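Local coordinates for protein uronate dehydrogenase (Agrobacterium tumefaciens, PDB 3RFX) that probably catalyses the NAD-dependent oxidation of hexuronic acids such as galacturonate and glucuronate, at residues C50-A53 against A57-A60; S111-G116 against N172-S177; N247-R252 against T257-P262. The protein carries 1 engineered substitution. One frame throughout, in Å; residues are numbered along the deposited sequence.

Contact 1: C50-A53 against A57-A60. With NAD (nicotinamide-adenine-dinucleotide), chain D.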
ATOM      1  N   CYS A  50     -19.237  35.303  24.048  1.00 31.57           N
ATOM      2  CA  CYS A  50     -19.909  35.378  22.757  1.00 32.48           C
ATOM      3  C   CYS A  50     -20.290  34.023  22.181  1.00 30.31           C
ATOM      4  O   CYS A  50     -19.687  32.997  22.495  1.00 28.02           O
ATOM      5  CB  CYS A  50     -19.080  36.182  21.747  1.00 34.95           C
ATOM      6  SG  CYS A  50     -17.755  35.276  20.915  1.00 40.49           S
ATOM      7  N   ASP A  51     -21.313  34.047  21.340  1.00 27.01           N
ATOM      8  CA  ASP A  51     -21.777  32.881  20.617  1.00 27.20           C
ATOM      9  C   ASP A  51     -20.936  32.733  19.345  1.00 26.14           C
ATOM     10  O   ASP A  51     -20.766  33.697  18.600  1.00 22.16           O
ATOM     11  CB  ASP A  51     -23.243  33.088  20.251  1.00 26.32           C
ATOM     12  CG  ASP A  51     -23.908  31.831  19.732  1.00 34.13           C
ATOM     13  OD1 ASP A  51     -23.195  30.893  19.312  1.00 28.51           O
ATOM     14  OD2 ASP A  51     -25.159  31.786  19.746  1.00 38.91           O
ATOM     15  N   LEU A  52     -20.401  31.536  19.108  1.00 22.37           N
ATOM     16  CA  LEU A  52     -19.635  31.267  17.885  1.00 22.98           C
ATOM     17  C   LEU A  52     -20.466  31.490  16.627  1.00 20.97           C
ATOM     18  O   LEU A  52     -19.923  31.687  15.532  1.00 21.52           O
ATOM     19  CB  LEU A  52     -19.077  29.838  17.903  1.00 20.68           C
ATOM     20  CG  LEU A  52     -17.968  29.636  18.939  1.00 19.82           C
ATOM     21  CD1 LEU A  52     -17.715  28.147  19.245  1.00 20.43           C
ATOM     22  CD2 LEU A  52     -16.683  30.318  18.487  1.00 19.36           C
ATOM     23  N   ALA A  53     -21.788  31.460  16.777  1.00 20.67           N
ATOM     24  CA  ALA A  53     -22.677  31.623  15.638  1.00 21.30           C
ATOM     25  C   ALA A  53     -22.829  33.098  15.249  1.00 21.55           C
ATOM     26  O   ALA A  53     -23.442  33.414  14.240  1.00 24.73           O
ATOM     27  CB  ALA A  53     -24.042  31.005  15.933  1.00 24.11           C
ATOM     28  N   ALA A  57     -19.267  39.083  16.580  1.00 26.87           N
ATOM     29  CA  ALA A  57     -18.660  38.806  17.873  1.00 23.65           C
ATOM     30  C   ALA A  57     -17.392  37.965  17.703  1.00 19.52           C
ATOM     31  O   ALA A  57     -16.374  38.225  18.338  1.00 23.69           O
ATOM     32  CB  ALA A  57     -19.652  38.119  18.796  1.00 22.76           C
ATOM     33  N   VAL A  58     -17.458  36.954  16.844  1.00 22.88           N
ATOM     34  CA  VAL A  58     -16.293  36.105  16.598  1.00 21.09           C
ATOM     35  C   VAL A  58     -15.121  36.905  16.010  1.00 19.54           C
ATOM     36  O   VAL A  58     -13.977  36.756  16.437  1.00 20.00           O
ATOM     37  CB  VAL A  58     -16.654  34.904  15.698  1.00 22.38           C
ATOM     38  CG1 VAL A  58     -15.406  34.110  15.353  1.00 17.58           C
ATOM     39  CG2 VAL A  58     -17.667  34.013  16.412  1.00 21.07           C
ATOM     40  N   ASN A  59     -15.415  37.773  15.048  1.00 23.35           N
ATOM     41  CA  ASN A  59     -14.387  38.674  14.526  1.00 22.71           C
ATOM     42  C   ASN A  59     -13.660  39.437  15.639  1.00 21.78           C
ATOM     43  O   ASN A  59     -12.428  39.467  15.685  1.00 24.08           O
ATOM     44  CB  ASN A  59     -14.987  39.639  13.500  1.00 24.72           C
ATOM     45  CG  ASN A  59     -13.925  40.431  12.759  1.00 33.69           C
ATOM     46  OD1 ASN A  59     -13.270  41.309  13.332  1.00 36.24           O
ATOM     47  ND2 ASN A  59     -13.741  40.120  11.480  1.00 31.81           N
ATOM     48  N   ALA A  60     -14.423  40.038  16.551  1.00 24.61           N
ATOM     49  CA  ALA A  60     -13.835  40.765  17.675  1.00 24.89           C
ATOM     50  C   ALA A  60     -13.054  39.845  18.616  1.00 21.68           C
ATOM     51  O   ALA A  60     -11.991  40.211  19.134  1.00 22.14           O
ATOM     52  CB  ALA A  60     -14.918  41.524  18.437  1.00 29.45           C
TER
HETATM   53  PA  NAD D 400     -17.344  20.959  26.932  1.00 32.47           P
HETATM   54  O1A NAD D 400     -18.855  20.468  26.265  1.00 38.41           O
HETATM   55  O2A NAD D 400     -16.952  20.410  28.487  1.00 36.37           O
HETATM   56  O5B NAD D 400     -16.715  22.498  26.462  1.00 32.26           O
HETATM   57  C5B NAD D 400     -17.374  23.105  25.408  1.00 25.41           C
HETATM   58  C4B NAD D 400     -17.549  24.619  25.544  1.00 22.54           C
HETATM   59  O4B NAD D 400     -17.908  25.255  24.326  1.00 21.65           O
HETATM   60  C3B NAD D 400     -18.515  25.001  26.577  1.00 22.71           C
HETATM   61  O3B NAD D 400     -18.037  25.543  27.756  1.00 21.77           O
HETATM   62  C2B NAD D 400     -19.657  25.583  25.854  1.00 23.27           C
HETATM   63  O2B NAD D 400     -20.464  26.524  26.550  1.00 26.51           O
HETATM   64  C1B NAD D 400     -19.020  26.082  24.604  1.00 20.99           C
HETATM   65  N9A NAD D 400     -19.904  26.270  23.487  1.00 22.50           N
HETATM   66  C8A NAD D 400     -20.881  25.372  23.006  1.00 22.72           C
HETATM   67  N7A NAD D 400     -21.557  26.008  21.989  1.00 23.07           N
HETATM   68  C5A NAD D 400     -21.022  27.309  21.860  1.00 23.53           C
HETATM   69  C6A NAD D 400     -21.333  28.371  20.993  1.00 20.04           C
HETATM   70  N6A NAD D 400     -22.385  28.225  20.047  1.00 21.86           N
HETATM   71  N1A NAD D 400     -20.623  29.554  21.090  1.00 21.52           N
HETATM   72  C2A NAD D 400     -19.616  29.709  22.019  1.00 20.27           C
HETATM   73  N3A NAD D 400     -19.287  28.627  22.901  1.00 24.20           N
HETATM   74  C4A NAD D 400     -20.002  27.461  22.796  1.00 23.33           C
HETATM   75  O3  NAD D 400     -16.413  20.133  25.996  1.00 34.09           O
HETATM   76  PN  NAD D 400     -14.992  19.538  26.399  1.00 44.16           P
HETATM   77  O1N NAD D 400     -14.257  20.472  27.344  1.00 33.03           O
HETATM   78  O2N NAD D 400     -15.136  18.172  27.058  1.00 46.79           O
HETATM   79  O5D NAD D 400     -14.151  19.392  25.069  1.00 44.57           O
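Cys50 lies opposite Ala57, their CA atoms 6.1 Å apart, and Leu52 opposite Val58, CA to CA 6.0 Å, where the loop leaving strand 45-49 runs past residues 57-60 of helix 55-62. No hydrogen bond joins the two segments; the join is one of van der Waals contacts. Cys50 CB meets Ala57 CB at 3.6 Å, and Val58 CG2 lies 3.4 Å from Leu52 O. With CG1 anti to the backbone N (chi1 175°), Val58 turns its other methyl, CG2, to the loop. Leu52 O is also held by Asn93 ND2 of helix 80-100, which helps to fix this peptide. Across the loop from the helix sits the adenine of NAD. Leu52 N gives an almost straight bond to N1A of NAD (2.8 Å), while Asp51 OD1 accepts from N6A of NAD at 2.9 Å. The same OD1 closes an Asx turn by taking Ala53 N from above its carboxylate plane. As in other short-chain dehydrogenase/reductase enzymes, an Asp followed by a backbone N-H reads the adenine edge: one acceptor and one donor match the amino group and the ring nitrogen, a complementarity that probably favours adenine over guanine.

Contact 2: S111-G116 against N172-S177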
ATOM      1  N   SER A 111     -12.277  15.233  16.929  1.00 14.44           N
ATOM      2  CA  SER A 111     -12.729  14.178  17.827  1.00 16.40           C
ATOM      3  C   SER A 111     -12.515  12.791  17.247  1.00 14.01           C
ATOM      4  O   SER A 111     -12.577  12.611  16.033  1.00 12.59           O
ATOM      5  CB  SER A 111     -14.227  14.371  18.093  1.00 16.10           C
ATOM      6  OG  SER A 111     -14.727  13.307  18.868  1.00 19.72           O
ATOM      7  N   ASN A 112     -12.299  11.808  18.121  1.00 13.77           N
ATOM      8  CA  ASN A 112     -12.317  10.413  17.694  1.00 13.42           C
ATOM      9  C   ASN A 112     -13.661  10.048  17.069  1.00 14.85           C
ATOM     10  O   ASN A 112     -13.763   9.077  16.318  1.00 14.12           O
ATOM     11  CB  ASN A 112     -12.023   9.476  18.878  1.00 13.85           C
ATOM     12  CG  ASN A 112     -13.140   9.486  19.921  1.00 17.14           C
ATOM     13  OD1 ASN A 112     -14.114   8.745  19.807  1.00 16.83           O
ATOM     14  ND2 ASN A 112     -13.009  10.341  20.926  1.00 14.29           N
ATOM     15  N   HIS A 113     -14.707  10.814  17.376  1.00 13.18           N
ATOM     16  CA  HIS A 113     -16.027  10.479  16.846  1.00 12.76           C
ATOM     17  C   HIS A 113     -16.153  10.632  15.331  1.00 12.57           C
ATOM     18  O   HIS A 113     -17.121  10.164  14.735  1.00 13.47           O
ATOM     19  CB  HIS A 113     -17.129  11.196  17.627  1.00 13.69           C
ATOM     20  CG  HIS A 113     -17.146  10.796  19.067  1.00 15.73           C
ATOM     21  ND1 HIS A 113     -17.445   9.510  19.467  1.00 14.92           N
ATOM     22  CD2 HIS A 113     -16.832  11.480  20.192  1.00 17.95           C
ATOM     23  CE1 HIS A 113     -17.337   9.426  20.781  1.00 15.65           C
ATOM     24  NE2 HIS A 113     -16.972  10.608  21.246  1.00 17.15           N
ATOM     25  N   THR A 114     -15.152  11.249  14.707  1.00 11.32           N
ATOM     26  CA  THR A 114     -15.078  11.276  13.246  1.00 10.83           C
ATOM     27  C   THR A 114     -14.844   9.884  12.648  1.00 10.92           C
ATOM     28  O   THR A 114     -15.094   9.664  11.466  1.00 13.07           O
ATOM     29  CB  THR A 114     -13.928  12.181  12.756  1.00 12.65           C
ATOM     30  OG1 THR A 114     -12.692  11.724  13.321  1.00 14.60           O
ATOM     31  CG2 THR A 114     -14.166  13.638  13.176  1.00 13.37           C
ATOM     32  N   ILE A 115     -14.329   8.965  13.465  1.00 11.82           N
ATOM     33  CA  ILE A 115     -14.008   7.615  13.011  1.00 11.59           C
ATOM     34  C   ILE A 115     -14.616   6.574  13.956  1.00 13.62           C
ATOM     35  O   ILE A 115     -14.160   5.429  14.030  1.00 12.18           O
ATOM     36  CB  ILE A 115     -12.465   7.414  12.837  1.00 11.02           C
ATOM     37  CG1 ILE A 115     -11.670   7.892  14.065  1.00 14.03           C
ATOM     38  CG2 ILE A 115     -11.982   8.227  11.608  1.00 13.09           C
ATOM     39  CD1 ILE A 115     -11.658   6.938  15.283  1.00 13.03           C
ATOM     40  N   GLY A 116     -15.665   6.978  14.665  1.00 10.51           N
ATOM     41  CA  GLY A 116     -16.230   6.149  15.717  1.00 10.58           C
ATOM     42  C   GLY A 116     -16.738   4.774  15.321  1.00 12.86           C
ATOM     43  O   GLY A 116     -16.783   3.875  16.169  1.00 12.87           O
ATOM     44  N   ASN A 172     -12.229   3.791  32.332  1.00 16.24           N
ATOM     45  CA  ASN A 172     -12.889   2.594  31.842  1.00 17.30           C
ATOM     46  C   ASN A 172     -11.992   1.891  30.828  1.00 18.44           C
ATOM     47  O   ASN A 172     -10.923   2.408  30.474  1.00 16.36           O
ATOM     48  CB  ASN A 172     -14.284   2.908  31.277  1.00 15.27           C
ATOM     49  CG  ASN A 172     -14.243   3.766  30.023  1.00 19.52           C
ATOM     50  OD1 ASN A 172     -13.409   3.568  29.141  1.00 14.73           O
ATOM     51  ND2 ASN A 172     -15.172   4.710  29.927  1.00 19.15           N
ATOM     52  N   TYR A 173     -12.418   0.722  30.367  1.00 13.89           N
ATOM     53  CA  TYR A 173     -11.561  -0.116  29.526  1.00 14.78           C
ATOM     54  C   TYR A 173     -11.149   0.583  28.230  1.00 13.22           C
ATOM     55  O   TYR A 173     -10.005   0.466  27.783  1.00 14.57           O
ATOM     56  CB  TYR A 173     -12.230  -1.458  29.203  1.00 16.52           C
ATOM     57  CG  TYR A 173     -11.228  -2.492  28.724  1.00 16.01           C
ATOM     58  CD1 TYR A 173     -10.609  -3.353  29.622  1.00 19.58           C
ATOM     59  CD2 TYR A 173     -10.877  -2.577  27.379  1.00 17.51           C
ATOM     60  CE1 TYR A 173      -9.669  -4.285  29.191  1.00 17.48           C
ATOM     61  CE2 TYR A 173      -9.935  -3.501  26.939  1.00 18.17           C
ATOM     62  CZ  TYR A 173      -9.336  -4.349  27.854  1.00 18.99           C
ATOM     63  OH  TYR A 173      -8.398  -5.268  27.420  1.00 19.61           O
ATOM     64  N   ARG A 174     -12.096   1.289  27.623  1.00 14.01           N
ATOM     65  CA  ARG A 174     -11.834   2.011  26.374  1.00 13.48           C
ATOM     66  C   ARG A 174     -10.704   3.026  26.543  1.00 12.23           C
ATOM     67  O   ARG A 174      -9.871   3.197  25.647  1.00 11.88           O
ATOM     68  CB  ARG A 174     -13.112   2.694  25.878  1.00 14.08           C
ATOM     69  CG  ARG A 174     -12.938   3.565  24.625  1.00 12.98           C
ATOM     70  CD  ARG A 174     -14.303   3.919  24.026  1.00 14.19           C
ATOM     71  NE  ARG A 174     -14.222   4.932  22.968  1.00 13.99           N
ATOM     72  CZ  ARG A 174     -14.188   6.245  23.181  1.00 18.73           C
ATOM     73  NH1 ARG A 174     -14.222   6.726  24.418  1.00 14.84           N
ATOM     74  NH2 ARG A 174     -14.112   7.085  22.150  1.00 14.91           N
ATOM     75  N   MET A 175     -10.668   3.701  27.687  1.00 12.38           N
ATOM     76  CA  MET A 175      -9.648   4.729  27.910  1.00 13.27           C
ATOM     77  C   MET A 175      -8.242   4.176  28.051  1.00 14.31           C
ATOM     78  O   MET A 175      -7.264   4.925  28.000  1.00 12.19           O
ATOM     79  CB  MET A 175     -10.001   5.612  29.110  1.00 13.21           C
ATOM     80  CG  MET A 175     -11.268   6.409  28.885  1.00 15.57           C
ATOM     81  SD  MET A 175     -11.439   7.701  30.126  1.00 17.99           S
ATOM     82  CE  MET A 175     -13.167   8.118  29.910  1.00 21.26           C
ATOM     83  N   LEU A 176      -8.117   2.867  28.229  1.00 11.33           N
ATOM     84  CA  LEU A 176      -6.782   2.271  28.187  1.00 12.65           C
ATOM     85  C   LEU A 176      -6.183   2.470  26.794  1.00 11.33           C
ATOM     86  O   LEU A 176      -4.970   2.370  26.617  1.00 12.54           O
ATOM     87  CB  LEU A 176      -6.830   0.779  28.517  1.00 12.65           C
ATOM     88  CG  LEU A 176      -7.261   0.494  29.954  1.00 13.95           C
ATOM     89  CD1 LEU A 176      -7.395  -1.016  30.191  1.00 16.45           C
ATOM     90  CD2 LEU A 176      -6.248   1.108  30.933  1.00 17.55           C
ATOM     91  N   SER A 177      -7.045   2.730  25.814  1.00 12.09           N
ATOM     92  CA  SER A 177      -6.592   3.004  24.452  1.00 11.77           C
ATOM     93  C   SER A 177      -6.701   4.483  24.104  1.00 13.84           C
ATOM     94  O   SER A 177      -5.833   5.008  23.409  1.00 13.04           O
ATOM     95  CB  SER A 177      -7.382   2.175  23.424  1.00 13.17           C
ATOM     96  OG  SER A 177      -7.264   0.780  23.692  1.00 12.61           O
TER
HETATM   97  O   HOH W   1     -14.618   9.757  23.575  1.00 26.58           O
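Asn112 and Arg174 approach from opposite directions, and their polar ends, with the ring of His113 alongside, bridge backbones that stay well apart: the CA atoms of Asn112 and Ser177, the nearest pair, are 11.5 Å from each other. The dense part lies around Asn112 OD1. It rests over the centre of the His113 imidazole, 3.4 Å above the ring plane, and Asn112 OD1 also comes within 2.9 Å of Arg174 NH2, at the edge of the guanidinium and in its plane. The angle at that close approach is too poor for a hydrogen bond; NH2 instead donates to Gln254 O. Amide and guanidinium planes stand 58° apart. An extended chain from CG to NE carries the Arg174 head across the gap, and CG of Asn112 lies between its backbone N and carbonyl carbon (chi1 67°), which directs the amide to the arginine. Segment 111-116 leaves the end of strand 105-111 of the Rossmann sheet and opens with an ST turn, in which Ser111 OG accepts from His113 N at 2.9 Å. Beyond it, the 3-10 turn 112-114 is tightened by Ser111 O, which takes both the backbone N and OG1 of Thr114. In the other segment, Asn172 OD1 caps the turn into helix 175-178 by accepting from Met175 N (3.1 Å). The looser side is bridged by a water: water 1 accepts from Asn112 ND2 at 3.2 Å and from Arg174 NH2 at 3.1 Å. Asn112 ND2 has a second partner in the carbonyl of Ile163, while His113 ND1 is tied to Asp133.

Contact 3: N247-R252 against T257-P262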
ATOM      1  N   ASN A 247     -20.072  -7.704  24.068  1.00 16.25           N
ATOM      2  CA  ASN A 247     -21.059  -7.165  23.133  1.00 18.70           C
ATOM      3  C   ASN A 247     -21.260  -5.658  23.289  1.00 18.91           C
ATOM      4  O   ASN A 247     -21.955  -5.039  22.487  1.00 18.18           O
ATOM      5  CB  ASN A 247     -22.410  -7.865  23.312  1.00 26.03           C
ATOM      6  CG  ASN A 247     -22.356  -9.338  22.957  1.00 30.13           C
ATOM      7  OD1 ASN A 247     -22.792 -10.188  23.735  1.00 43.84           O
ATOM      8  ND2 ASN A 247     -21.816  -9.648  21.784  1.00 31.16           N
ATOM      9  N   ASP A 248     -20.662  -5.087  24.333  1.00 15.89           N
ATOM     10  CA  ASP A 248     -20.798  -3.667  24.645  1.00 16.11           C
ATOM     11  C   ASP A 248     -20.071  -2.811  23.601  1.00 15.82           C
ATOM     12  O   ASP A 248     -18.928  -3.094  23.242  1.00 13.89           O
ATOM     13  CB  ASP A 248     -20.194  -3.365  26.020  1.00 17.60           C
ATOM     14  CG  ASP A 248     -21.039  -3.885  27.169  1.00 33.03           C
ATOM     15  OD1 ASP A 248     -22.207  -4.274  26.931  1.00 34.95           O
ATOM     16  OD2 ASP A 248     -20.529  -3.895  28.322  1.00 39.33           O
ATOM     17  N   ALA A 249     -20.738  -1.769  23.113  1.00 18.67           N
ATOM     18  CA  ALA A 249     -20.110  -0.844  22.170  1.00 16.19           C
ATOM     19  C   ALA A 249     -18.810  -0.279  22.743  1.00 14.13           C
ATOM     20  O   ALA A 249     -17.869   0.026  22.000  1.00 15.97           O
ATOM     21  CB  ALA A 249     -21.073   0.292  21.810  1.00 17.54           C
ATOM     22  N   LEU A 250     -18.768  -0.144  24.066  1.00 13.85           N
ATOM     23  CA  LEU A 250     -17.579   0.326  24.774  1.00 17.43           C
ATOM     24  C   LEU A 250     -16.292  -0.417  24.398  1.00 17.03           C
ATOM     25  O   LEU A 250     -15.206   0.164  24.446  1.00 17.07           O
ATOM     26  CB  LEU A 250     -17.770   0.225  26.292  1.00 17.00           C
ATOM     27  CG  LEU A 250     -16.558   0.648  27.137  1.00 19.67           C
ATOM     28  CD1 LEU A 250     -16.419   2.166  27.170  1.00 18.34           C
ATOM     29  CD2 LEU A 250     -16.658   0.090  28.555  1.00 25.78           C
ATOM     30  N   VAL A 251     -16.407  -1.698  24.051  1.00 13.63           N
ATOM     31  CA  VAL A 251     -15.238  -2.459  23.624  1.00 14.05           C
ATOM     32  C   VAL A 251     -15.303  -2.957  22.173  1.00 16.03           C
ATOM     33  O   VAL A 251     -14.469  -3.759  21.760  1.00 18.39           O
ATOM     34  CB  VAL A 251     -14.965  -3.645  24.558  1.00 15.92           C
ATOM     35  CG1 VAL A 251     -14.595  -3.134  25.968  1.00 16.94           C
ATOM     36  CG2 VAL A 251     -16.184  -4.579  24.610  1.00 16.18           C
ATOM     37  N   ARG A 252     -16.279  -2.489  21.402  1.00 12.86           N
ATOM     38  CA  ARG A 252     -16.417  -2.944  20.015  1.00 13.63           C
ATOM     39  C   ARG A 252     -16.097  -1.870  18.977  1.00 15.33           C
ATOM     40  O   ARG A 252     -15.587  -2.177  17.895  1.00 16.15           O
ATOM     41  CB  ARG A 252     -17.825  -3.485  19.764  1.00 13.12           C
ATOM     42  CG  ARG A 252     -18.064  -4.863  20.399  1.00 17.34           C
ATOM     43  CD  ARG A 252     -19.531  -5.249  20.285  1.00 24.54           C
ATOM     44  NE  ARG A 252     -20.004  -5.176  18.900  1.00 31.26           N
ATOM     45  CZ  ARG A 252     -21.285  -5.226  18.534  1.00 29.48           C
ATOM     46  NH1 ARG A 252     -22.242  -5.359  19.444  1.00 37.27           N
ATOM     47  NH2 ARG A 252     -21.606  -5.144  17.254  1.00 34.50           N
ATOM     48  N   THR A 257     -19.838   4.068  23.149  1.00 13.65           N
ATOM     49  CA  THR A 257     -21.306   4.092  23.168  1.00 17.58           C
ATOM     50  C   THR A 257     -21.954   5.134  22.239  1.00 16.75           C
ATOM     51  O   THR A 257     -23.164   5.104  22.029  1.00 15.44           O
ATOM     52  CB  THR A 257     -21.866   4.238  24.604  1.00 20.89           C
ATOM     53  OG1 THR A 257     -21.443   5.483  25.160  1.00 22.18           O
ATOM     54  CG2 THR A 257     -21.362   3.098  25.486  1.00 23.04           C
ATOM     55  N   PHE A 258     -21.165   6.039  21.655  1.00 16.55           N
ATOM     56  CA  PHE A 258     -21.740   6.992  20.693  1.00 14.57           C
ATOM     57  C   PHE A 258     -22.430   6.293  19.529  1.00 13.58           C
ATOM     58  O   PHE A 258     -23.386   6.833  18.966  1.00 15.58           O
ATOM     59  CB  PHE A 258     -20.692   7.992  20.152  1.00 16.21           C
ATOM     60  CG  PHE A 258     -20.532   9.244  20.992  1.00 16.42           C
ATOM     61  CD1 PHE A 258     -20.542  10.499  20.396  1.00 15.83           C
ATOM     62  CD2 PHE A 258     -20.352   9.166  22.365  1.00 19.95           C
ATOM     63  CE1 PHE A 258     -20.378  11.653  21.154  1.00 18.93           C
ATOM     64  CE2 PHE A 258     -20.192  10.314  23.130  1.00 23.09           C
ATOM     65  CZ  PHE A 258     -20.205  11.563  22.521  1.00 20.93           C
ATOM     66  N   VAL A 259     -21.960   5.109  19.133  1.00 11.59           N
ATOM     67  CA  VAL A 259     -22.639   4.410  18.042  1.00 11.95           C
ATOM     68  C   VAL A 259     -24.090   4.050  18.413  1.00 15.06           C
ATOM     69  O   VAL A 259     -24.953   3.916  17.536  1.00 14.14           O
ATOM     70  CB  VAL A 259     -21.897   3.135  17.580  1.00 14.88           C
ATOM     71  CG1 VAL A 259     -20.463   3.464  17.155  1.00 13.29           C
ATOM     72  CG2 VAL A 259     -21.918   2.063  18.685  1.00 14.89           C
ATOM     73  N   ASP A 260     -24.344   3.897  19.711  1.00 16.40           N
ATOM     74  CA  ASP A 260     -25.675   3.533  20.208  1.00 17.16           C
ATOM     75  C   ASP A 260     -26.637   4.735  20.273  1.00 19.81           C
ATOM     76  O   ASP A 260     -27.851   4.551  20.446  1.00 18.05           O
ATOM     77  CB  ASP A 260     -25.574   2.909  21.607  1.00 16.05           C
ATOM     78  CG  ASP A 260     -24.848   1.572  21.613  1.00 18.57           C
ATOM     79  OD1 ASP A 260     -24.870   0.862  20.595  1.00 18.48           O
ATOM     80  OD2 ASP A 260     -24.267   1.226  22.660  1.00 20.23           O
ATOM     81  N   ASN A 261     -26.109   5.955  20.161  1.00 17.78           N
ATOM     82  CA  ASN A 261     -26.972   7.147  20.150  1.00 17.14           C
ATOM     83  C   ASN A 261     -27.895   7.150  18.939  1.00 18.15           C
ATOM     84  O   ASN A 261     -27.462   6.857  17.815  1.00 19.21           O
ATOM     85  CB  ASN A 261     -26.153   8.450  20.131  1.00 17.99           C
ATOM     86  CG  ASN A 261     -25.447   8.733  21.435  1.00 19.83           C
ATOM     87  OD1 ASN A 261     -25.888   8.313  22.506  1.00 19.06           O
ATOM     88  ND2 ASN A 261     -24.344   9.484  21.357  1.00 16.46           N
ATOM     89  N   PRO A 262     -29.174   7.497  19.155  1.00 17.15           N
ATOM     90  CA  PRO A 262     -30.086   7.787  18.049  1.00 16.56           C
ATOM     91  C   PRO A 262     -29.812   9.210  17.560  1.00 14.41           C
ATOM     92  O   PRO A 262     -28.882   9.845  18.048  1.00 17.04           O
ATOM     93  CB  PRO A 262     -31.461   7.718  18.719  1.00 18.64           C
ATOM     94  CG  PRO A 262     -31.200   8.225  20.111  1.00 20.17           C
ATOM     95  CD  PRO A 262     -29.801   7.738  20.472  1.00 18.63           C
TER
HETATM   96  O   HOH W   2     -23.483  -1.140  23.651  1.00 22.54           O
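Ala249 and Thr257 bring two turns of the irregular C-terminal region together at the surface, beyond helix 234-238 and at the periphery of the Rossmann domain. The second turn, 257-260, is 3-10, and Asp260 N bonds to Thr257 O within it; in the first, Arg252 N bonds to Ala249 O. CA atoms of Ala249 and Thr257 approach to 5.2 Å, yet no direct hydrogen bond crosses. The CB of Ala249 carries most of the contact. Ala249 CB sits 3.7 Å from Val259 CG2 and 4.0 Å from Thr257 CA. Closer still, Asp260 OD2 lies 3.4 Å from Ala249 CB. A chi1 of -57° places CG2 of Val259 between its backbone N and carbonyl carbon, the branch that meets Ala249. To one side, Leu250 N lies 4.4 Å from Thr257 CG2. The first turn is braced by Arg252, which wraps back so that NH1 donates to Asn247 O at 3.1 Å, with the acceptor close to the guanidinium plane. Lys153 NZ of a neighbouring subunit bonds to the carbonyls of Val259 and Asn261, so the second turn also takes part in the assembly. Polar contact between the turns passes through water 2, which accepts from Ala249 N at 2.9 Å and donates to Asp260 OD2 at 2.7 Å.

In the fold
Contacts 1 and 2 lie on opposite sides of the chain's centre, their own centres about 30 Å apart, with the cofactor extending from one toward the other. Segment 50-53 of contact 1 holds the adenine; at contact 2 the His113 side chain is about 10 Å from NAD, not in contact with it. Contacts 2 and 3 are neighbours, their centres about 11 Å apart, and they touch directly: the His113 and Phe258 rings stack, with His113 CE1 3.2 Å from Phe258 CG, and Arg174 CB packs on Leu250 O. Contact 3 lies about 35 Å from contact 1 between centres.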